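Local coordinates for protein N-acetylglucosamine-specific lectin (Saxidomus purpuratus, PDB 6M5M) that binds N-acetylglucosamine and N-acetylgalactosamine beside a calcium ion, as a lectin of the C-type family, at residues 86-91 against 148-153; 112-117 against 138-143. One frame throughout, in Å; residues are numbered along the deposited sequence.

Interaction 1 of 2, residues 86-91 against 148-153; sequences HYYWIG and NGPCIC. With NAG (2-acetamido-2-deoxy-beta-D-glucopyranose), chain G.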
loop_
_atom_site.group_PDB
_atom_site.type_symbol
_atom_site.label_atom_id
_atom_site.label_comp_id
_atom_site.label_asym_id
_atom_site.label_seq_id
_atom_site.Cartn_x
_atom_site.Cartn_y
_atom_site.Cartn_z
ATOM N N HIS B 86 -25.511 7.385 -11.322
ATOM C CA HIS B 86 -25.032 8.071 -10.093
ATOM C C HIS B 86 -24.236 7.145 -9.169
ATOM O O HIS B 86 -23.842 7.597 -8.089
ATOM C CB HIS B 86 -26.196 8.776 -9.373
ATOM C CG HIS B 86 -27.211 7.878 -8.746
ATOM N ND1 HIS B 86 -27.297 7.696 -7.364
ATOM C CD2 HIS B 86 -28.230 7.171 -9.278
ATOM C CE1 HIS B 86 -28.311 6.900 -7.093
ATOM N NE2 HIS B 86 -28.872 6.530 -8.249
ATOM N N TYR B 87 -23.956 5.909 -9.544
ATOM C CA TYR B 87 -22.969 5.099 -8.810
ATOM C C TYR B 87 -22.359 4.071 -9.754
ATOM O O TYR B 87 -23.078 3.499 -10.574
ATOM C CB TYR B 87 -23.589 4.515 -7.530
ATOM C CG TYR B 87 -24.772 3.614 -7.737
ATOM C CD1 TYR B 87 -24.600 2.290 -8.127
ATOM C CD2 TYR B 87 -26.065 4.060 -7.514
ATOM C CE1 TYR B 87 -25.686 1.466 -8.346
ATOM C CE2 TYR B 87 -27.163 3.221 -7.682
ATOM C CZ TYR B 87 -26.969 1.932 -8.145
ATOM O OH TYR B 87 -28.024 1.072 -8.303
ATOM N N TYR B 88 -21.072 3.789 -9.563
ATOM C CA TYR B 88 -20.350 2.668 -10.218
ATOM C C TYR B 88 -19.664 1.762 -9.166
ATOM O O TYR B 88 -18.920 2.272 -8.268
ATOM C CB TYR B 88 -19.337 3.230 -11.217
ATOM C CG TYR B 88 -19.903 3.981 -12.417
ATOM C CD1 TYR B 88 -20.513 5.213 -12.290
ATOM C CD2 TYR B 88 -19.740 3.487 -13.701
ATOM C CE1 TYR B 88 -21.012 5.909 -13.397
ATOM C CE2 TYR B 88 -20.241 4.154 -14.812
ATOM C CZ TYR B 88 -20.864 5.385 -14.677
ATOM O OH TYR B 88 -21.358 5.987 -15.824
ATOM N N TRP B 89 -19.868 0.451 -9.279
ATOM C CA TRP B 89 -19.274 -0.536 -8.324
ATOM C C TRP B 89 -17.745 -0.546 -8.405
ATOM O O TRP B 89 -17.216 -0.519 -9.519
ATOM C CB TRP B 89 -19.852 -1.906 -8.589
ATOM C CG TRP B 89 -21.296 -2.051 -8.243
ATOM C CD1 TRP B 89 -22.276 -2.476 -9.083
ATOM C CD2 TRP B 89 -21.947 -1.734 -6.997
ATOM N NE1 TRP B 89 -23.469 -2.541 -8.430
ATOM C CE2 TRP B 89 -23.321 -2.061 -7.164
ATOM C CE3 TRP B 89 -21.530 -1.283 -5.732
ATOM C CZ2 TRP B 89 -24.266 -1.971 -6.153
ATOM C CZ3 TRP B 89 -22.482 -1.164 -4.744
ATOM C CH2 TRP B 89 -23.823 -1.501 -4.941
ATOM N N ILE B 90 -17.021 -0.711 -7.281
ATOM C CA ILE B 90 -15.530 -0.834 -7.270
ATOM C C ILE B 90 -15.121 -2.066 -6.455
ATOM O O ILE B 90 -16.023 -2.677 -5.942
ATOM C CB ILE B 90 -14.823 0.474 -6.910
ATOM C CG1 ILE B 90 -15.113 0.929 -5.486
ATOM C CG2 ILE B 90 -15.199 1.616 -7.854
ATOM C CD1 ILE B 90 -14.405 2.188 -5.108
ATOM N N GLY B 91 -13.840 -2.448 -6.442
ATOM C CA GLY B 91 -13.368 -3.758 -5.948
ATOM C C GLY B 91 -13.048 -3.727 -4.455
ATOM O O GLY B 91 -11.896 -4.073 -4.054
ATOM N N ASN B 148 -28.624 -2.929 -8.724
ATOM C CA ASN B 148 -28.005 -3.072 -10.055
ATOM C C ASN B 148 -27.365 -1.766 -10.469
ATOM O O ASN B 148 -27.970 -0.735 -10.262
ATOM C CB ASN B 148 -29.042 -3.477 -11.107
ATOM C CG ASN B 148 -29.485 -4.897 -10.907
ATOM O OD1 ASN B 148 -28.671 -5.759 -10.623
ATOM N ND2 ASN B 148 -30.773 -5.142 -11.060
ATOM N N GLY B 149 -26.165 -1.822 -11.020
ATOM C CA GLY B 149 -25.467 -0.620 -11.502
ATOM C C GLY B 149 -24.312 -0.958 -12.426
ATOM O O GLY B 149 -23.966 -2.144 -12.599
ATOM N N PRO B 150 -23.671 0.095 -12.981
ATOM C CA PRO B 150 -22.507 -0.055 -13.847
ATOM C C PRO B 150 -21.318 -0.236 -12.901
ATOM O O PRO B 150 -21.499 -0.089 -11.686
ATOM C CB PRO B 150 -22.507 1.289 -14.598
ATOM C CG PRO B 150 -22.961 2.269 -13.505
ATOM C CD PRO B 150 -24.101 1.501 -12.876
ATOM N N CYS B 151 -20.140 -0.415 -13.461
ATOM C CA CYS B 151 -18.946 -0.802 -12.686
ATOM C C CYS B 151 -17.695 -0.322 -13.409
ATOM O O CYS B 151 -17.820 0.152 -14.593
ATOM C CB CYS B 151 -18.951 -2.299 -12.419
ATOM S SG CYS B 151 -18.630 -3.360 -13.875
ATOM N N ILE B 152 -16.558 -0.398 -12.725
ATOM C CA ILE B 152 -15.270 -0.021 -13.334
ATOM C C ILE B 152 -14.331 -1.213 -13.219
ATOM O O ILE B 152 -14.040 -1.580 -12.133
ATOM C CB ILE B 152 -14.700 1.235 -12.678
ATOM C CG1 ILE B 152 -15.681 2.400 -12.703
ATOM C CG2 ILE B 152 -13.398 1.557 -13.365
ATOM C CD1 ILE B 152 -15.285 3.552 -11.802
ATOM N N CYS B 153 -13.912 -1.844 -14.314
ATOM C CA CYS B 153 -12.908 -2.946 -14.282
ATOM C C CYS B 153 -11.524 -2.331 -14.512
ATOM O O CYS B 153 -11.428 -1.269 -15.185
ATOM C CB CYS B 153 -13.107 -4.036 -15.342
ATOM S SG CYS B 153 -14.801 -4.637 -15.402
HETATM C C1 NAG G . -27.709 5.711 -2.274
HETATM C C2 NAG G . -26.627 4.673 -2.341
HETATM C C3 NAG G . -26.816 4.309 -0.833
HETATM C C4 NAG G . -26.602 5.540 -0.000
HETATM C C5 NAG G . -27.433 6.689 -0.493
HETATM C C6 NAG G . -27.229 7.957 0.307
HETATM C C7 NAG G . -25.766 2.973 -3.773
HETATM C C8 NAG G . -26.135 1.767 -4.522
HETATM N N2 NAG G . -26.805 3.575 -3.229
HETATM O O1 NAG G . -28.908 5.878 -2.949
HETATM O O3 NAG G . -25.929 3.405 -0.351
HETATM O O4 NAG G . -27.037 5.289 1.337
HETATM O O5 NAG G . -27.128 6.887 -1.888
HETATM O O6 NAG G . -25.838 8.277 0.402
HETATM O O7 NAG G . -24.586 3.379 -3.646
#

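Interaction 2 of 2, residues 112-117 against 138-143; sequences IGWGPG and WNDHVD. With CA (calcium ion), chain H; NAG (2-acetamido-2-deoxy-beta-D-glucopyranose), chain G.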
loop_
_atom_site.group_PDB
_atom_site.type_symbol
_atom_site.label_atom_id
_atom_site.label_comp_id
_atom_site.label_asym_id
_atom_site.label_seq_id
_atom_site.Cartn_x
_atom_site.Cartn_y
_atom_site.Cartn_z
ATOM N N ILE B 112 -7.555 6.860 1.005
ATOM C CA ILE B 112 -8.930 6.777 1.578
ATOM C C ILE B 112 -9.824 7.725 0.793
ATOM O O ILE B 112 -9.530 8.911 0.764
ATOM C CB ILE B 112 -8.918 7.154 3.071
ATOM C CG1 ILE B 112 -7.894 6.329 3.855
ATOM C CG2 ILE B 112 -10.326 7.076 3.665
ATOM C CD1 ILE B 112 -8.136 4.851 3.853
ATOM N N GLY B 113 -10.912 7.230 0.203
ATOM C CA GLY B 113 -11.735 8.049 -0.695
ATOM C C GLY B 113 -13.171 8.216 -0.227
ATOM O O GLY B 113 -14.006 8.587 -1.092
ATOM N N TRP B 114 -13.464 8.046 1.075
ATOM C CA TRP B 114 -14.855 8.027 1.578
ATOM C C TRP B 114 -15.462 9.417 1.356
ATOM O O TRP B 114 -14.791 10.379 1.636
ATOM C CB TRP B 114 -14.952 7.653 3.059
ATOM C CG TRP B 114 -14.627 6.226 3.359
ATOM C CD1 TRP B 114 -13.529 5.767 4.032
ATOM C CD2 TRP B 114 -15.398 5.066 3.030
ATOM N NE1 TRP B 114 -13.561 4.399 4.139
ATOM C CE2 TRP B 114 -14.739 3.963 3.608
ATOM C CE3 TRP B 114 -16.604 4.831 2.358
ATOM C CZ2 TRP B 114 -15.191 2.669 3.419
ATOM C CZ3 TRP B 114 -17.061 3.560 2.207
ATOM C CH2 TRP B 114 -16.355 2.477 2.723
ATOM N N GLY B 115 -16.706 9.511 0.921
ATOM C CA GLY B 115 -17.347 10.834 0.783
ATOM C C GLY B 115 -17.744 11.413 2.147
ATOM O O GLY B 115 -17.651 10.688 3.125
ATOM N N PRO B 116 -18.135 12.715 2.271
ATOM C CA PRO B 116 -18.600 13.264 3.550
ATOM C C PRO B 116 -19.695 12.389 4.195
ATOM O O PRO B 116 -20.687 12.010 3.562
ATOM C CB PRO B 116 -19.006 14.719 3.151
ATOM C CG PRO B 116 -18.045 15.064 2.017
ATOM C CD PRO B 116 -18.092 13.767 1.229
ATOM N N GLY B 117 -19.470 12.011 5.461
ATOM C CA GLY B 117 -20.410 11.245 6.289
ATOM C C GLY B 117 -20.303 9.749 6.066
ATOM O O GLY B 117 -21.033 8.996 6.726
ATOM N N TRP B 138 -16.391 7.580 -2.325
ATOM C CA TRP B 138 -16.730 6.182 -1.983
ATOM C C TRP B 138 -17.928 6.194 -1.040
ATOM O O TRP B 138 -18.024 7.094 -0.156
ATOM C CB TRP B 138 -15.595 5.413 -1.367
ATOM C CG TRP B 138 -14.304 5.326 -2.112
ATOM C CD1 TRP B 138 -14.004 5.670 -3.403
ATOM C CD2 TRP B 138 -13.094 4.834 -1.528
ATOM N NE1 TRP B 138 -12.671 5.448 -3.645
ATOM C CE2 TRP B 138 -12.107 4.867 -2.535
ATOM C CE3 TRP B 138 -12.785 4.339 -0.254
ATOM C CZ2 TRP B 138 -10.800 4.470 -2.266
ATOM C CZ3 TRP B 138 -11.498 3.929 -0.003
ATOM C CH2 TRP B 138 -10.530 3.991 -0.993
ATOM N N ASN B 139 -18.770 5.205 -1.223
ATOM C CA ASN B 139 -19.929 4.919 -0.338
ATOM C C ASN B 139 -20.018 3.402 -0.185
ATOM O O ASN B 139 -19.635 2.699 -1.132
ATOM C CB ASN B 139 -21.184 5.490 -0.988
ATOM C CG ASN B 139 -22.422 4.843 -0.445
ATOM O OD1 ASN B 139 -22.802 5.182 0.667
ATOM N ND2 ASN B 139 -23.042 3.971 -1.237
ATOM N N ASP B 140 -20.605 2.899 0.901
ATOM C CA ASP B 140 -20.830 1.461 1.115
ATOM C C ASP B 140 -22.324 1.187 0.999
ATOM O O ASP B 140 -23.121 1.895 1.620
ATOM C CB ASP B 140 -20.286 0.999 2.478
ATOM C CG ASP B 140 -20.676 1.816 3.704
ATOM O OD1 ASP B 140 -21.082 3.012 3.600
ATOM O OD2 ASP B 140 -20.597 1.235 4.784
ATOM N N HIS B 141 -22.701 0.172 0.247
ATOM C CA HIS B 141 -24.123 -0.192 0.086
ATOM C C HIS B 141 -24.351 -1.528 0.764
ATOM O O HIS B 141 -23.531 -2.458 0.565
ATOM C CB HIS B 141 -24.502 -0.190 -1.442
ATOM C CG HIS B 141 -25.968 -0.302 -1.660
ATOM N ND1 HIS B 141 -26.853 0.725 -1.319
ATOM C CD2 HIS B 141 -26.735 -1.284 -2.177
ATOM C CE1 HIS B 141 -28.097 0.346 -1.597
ATOM N NE2 HIS B 141 -28.032 -0.876 -2.116
ATOM N N VAL B 142 -25.480 -1.681 1.455
ATOM C CA VAL B 142 -25.742 -2.903 2.276
ATOM C C VAL B 142 -25.999 -4.107 1.367
ATOM O O VAL B 142 -25.685 -5.258 1.748
ATOM C CB VAL B 142 -26.920 -2.667 3.247
ATOM C CG1 VAL B 142 -28.262 -2.573 2.514
ATOM C CG2 VAL B 142 -26.924 -3.752 4.305
ATOM N N ASP B 143 -26.514 -3.856 0.166
ATOM C CA ASP B 143 -26.959 -4.937 -0.746
ATOM C C ASP B 143 -25.932 -5.137 -1.846
ATOM O O ASP B 143 -25.923 -4.344 -2.825
ATOM C CB ASP B 143 -28.353 -4.676 -1.310
ATOM C CG ASP B 143 -28.799 -5.712 -2.362
ATOM O OD1 ASP B 143 -28.191 -6.837 -2.425
ATOM O OD2 ASP B 143 -29.770 -5.395 -3.098
HETATM CA CA CA H . -23.783 3.730 2.402
HETATM C C1 NAG G . -27.709 5.711 -2.274
HETATM C C2 NAG G . -26.627 4.673 -2.341
HETATM C C3 NAG G . -26.816 4.309 -0.833
HETATM C C4 NAG G . -26.602 5.540 -0.000
HETATM C C5 NAG G . -27.433 6.689 -0.493
HETATM C C6 NAG G . -27.229 7.957 0.307
HETATM C C7 NAG G . -25.766 2.973 -3.773
HETATM C C8 NAG G . -26.135 1.767 -4.522
HETATM N N2 NAG G . -26.805 3.575 -3.229
HETATM O O1 NAG G . -28.908 5.878 -2.949
HETATM O O3 NAG G . -25.929 3.405 -0.351
HETATM O O4 NAG G . -27.037 5.289 1.337
HETATM O O5 NAG G . -27.128 6.887 -1.888
HETATM O O6 NAG G . -25.838 8.277 0.402
HETATM O O7 NAG G . -24.586 3.379 -3.646
HETATM O O HOH W 1 -26.026 3.063 3.014
#

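Interaction 1 of 2, residues 86-91 against 148-153
Trp89 and Cys151 make a single bridge of parallel sense between two strands that belong to different antiparallel sheets of the C-type lectin fold; the local strand axes diverge by 46°, and pairing is confined to this point. Two backbone bonds define it. Trp89 N donates to Pro150 O over 3.0 Å, at 165° and on a lone pair in the carbonyl plane, while Ile152 N reaches Trp89 O over a longer 3.3 Å. Beside the bridge, Pro150 lies across the Tyr88 ring: its CG stands 3.5 Å from the ring centroid and close to the normal, a CH-pi contact over the face. The hydroxyl of Tyr88 is held by Glu44. Further along, Ile152 CG1 packs on Tyr88 CB at 4.0 Å. The indole of Trp89 carries its NE1 to Arg47 O on strand 38-47, and helix 49-58 covers the bridge through Ser52, which touches both Trp89 and Cys151. At the other end, CG of Tyr87 sits between its own backbone N and carbonyl carbon (chi1 60°), which brings ring atom CE1 to 3.8 Å from Gly149 CA. One face of this ring receives the acetamido methyl C8 of the bound N-acetylglucosamine, 3.5 Å above the ring plane and over its centre. The phenol OH of Tyr87 donates to Asn148 O at 2.7 Å, approaching from above the carbonyl plane.

Interaction 2 of 2, residues 112-117 against 138-143
Ile112 begins the contact by placing its backbone over the outer part of one face of the Trp138 indole, CA nearest CH2. Gly113 follows over that indole: its CA is 3.7 Å from the centroid of the six-membered ring of Trp138, a CH-pi contact on the face, close because no side chain intervenes. Gly113 O accepts a hydrogen bond from Trp138 N at 2.9 Å, the donor standing 36° out of the carbonyl plane. At Trp114 the indoles meet edge-to-face, the edge of Trp138 toward the face of Trp114, planes at 76°. The far edge of Trp114 reaches the peptide between Asn139 and Asp140. Gly115 N closes the bridge by donating to Trp138 O at 3.0 Å. The partner strand carries the Trp-Asn-Asp sequence familiar in C-type lectins. With CG opposite the backbone N (chi1 160°), Asn139 turns its amide to the site: OD1 binds calcium at 2.5 Å, and ND2 donates to sugar O3 at 3.1 Å and bonds Asp127 OD1. Asp140 O (2.1 Å), Asp120 OD2 and a water hydrogen-bonded to sugar O4 also bind the metal. His141 ND1 shares a hydrogen bond of 3.0 Å with O3, the acetamido methyl lying over its ring face. Strand 137-141 edges its antiparallel sheet beside strand 125-131, where Trp138 NE1 bonds Tyr128 OH, its indole packing on Leu126 and on Ile90 of strand 87-95.

Overall arrangement
Both segments of interaction 2 fall between the two segments of interaction 1 in the sequence. Their centres are 13 Å apart, yet the two make contact: Trp89 CH2 packs 3.8 Å from His141 CB, and Ile90 CD1 lies 3.9 Å from Trp138 CD1. Strands 87-95 and 137-141 share one antiparallel sheet, separated by strand 125-131, whereas strand 149-155 belongs to the other sheet. Interaction 1 therefore joins the two sheets, and interaction 2 ties the long loop after strand 100-103 to the edge strand bearing calcium ligands. Both reach the same N-acetylglucosamine, whose acetamido methyl C8 lies among Tyr87, Trp89 and His141.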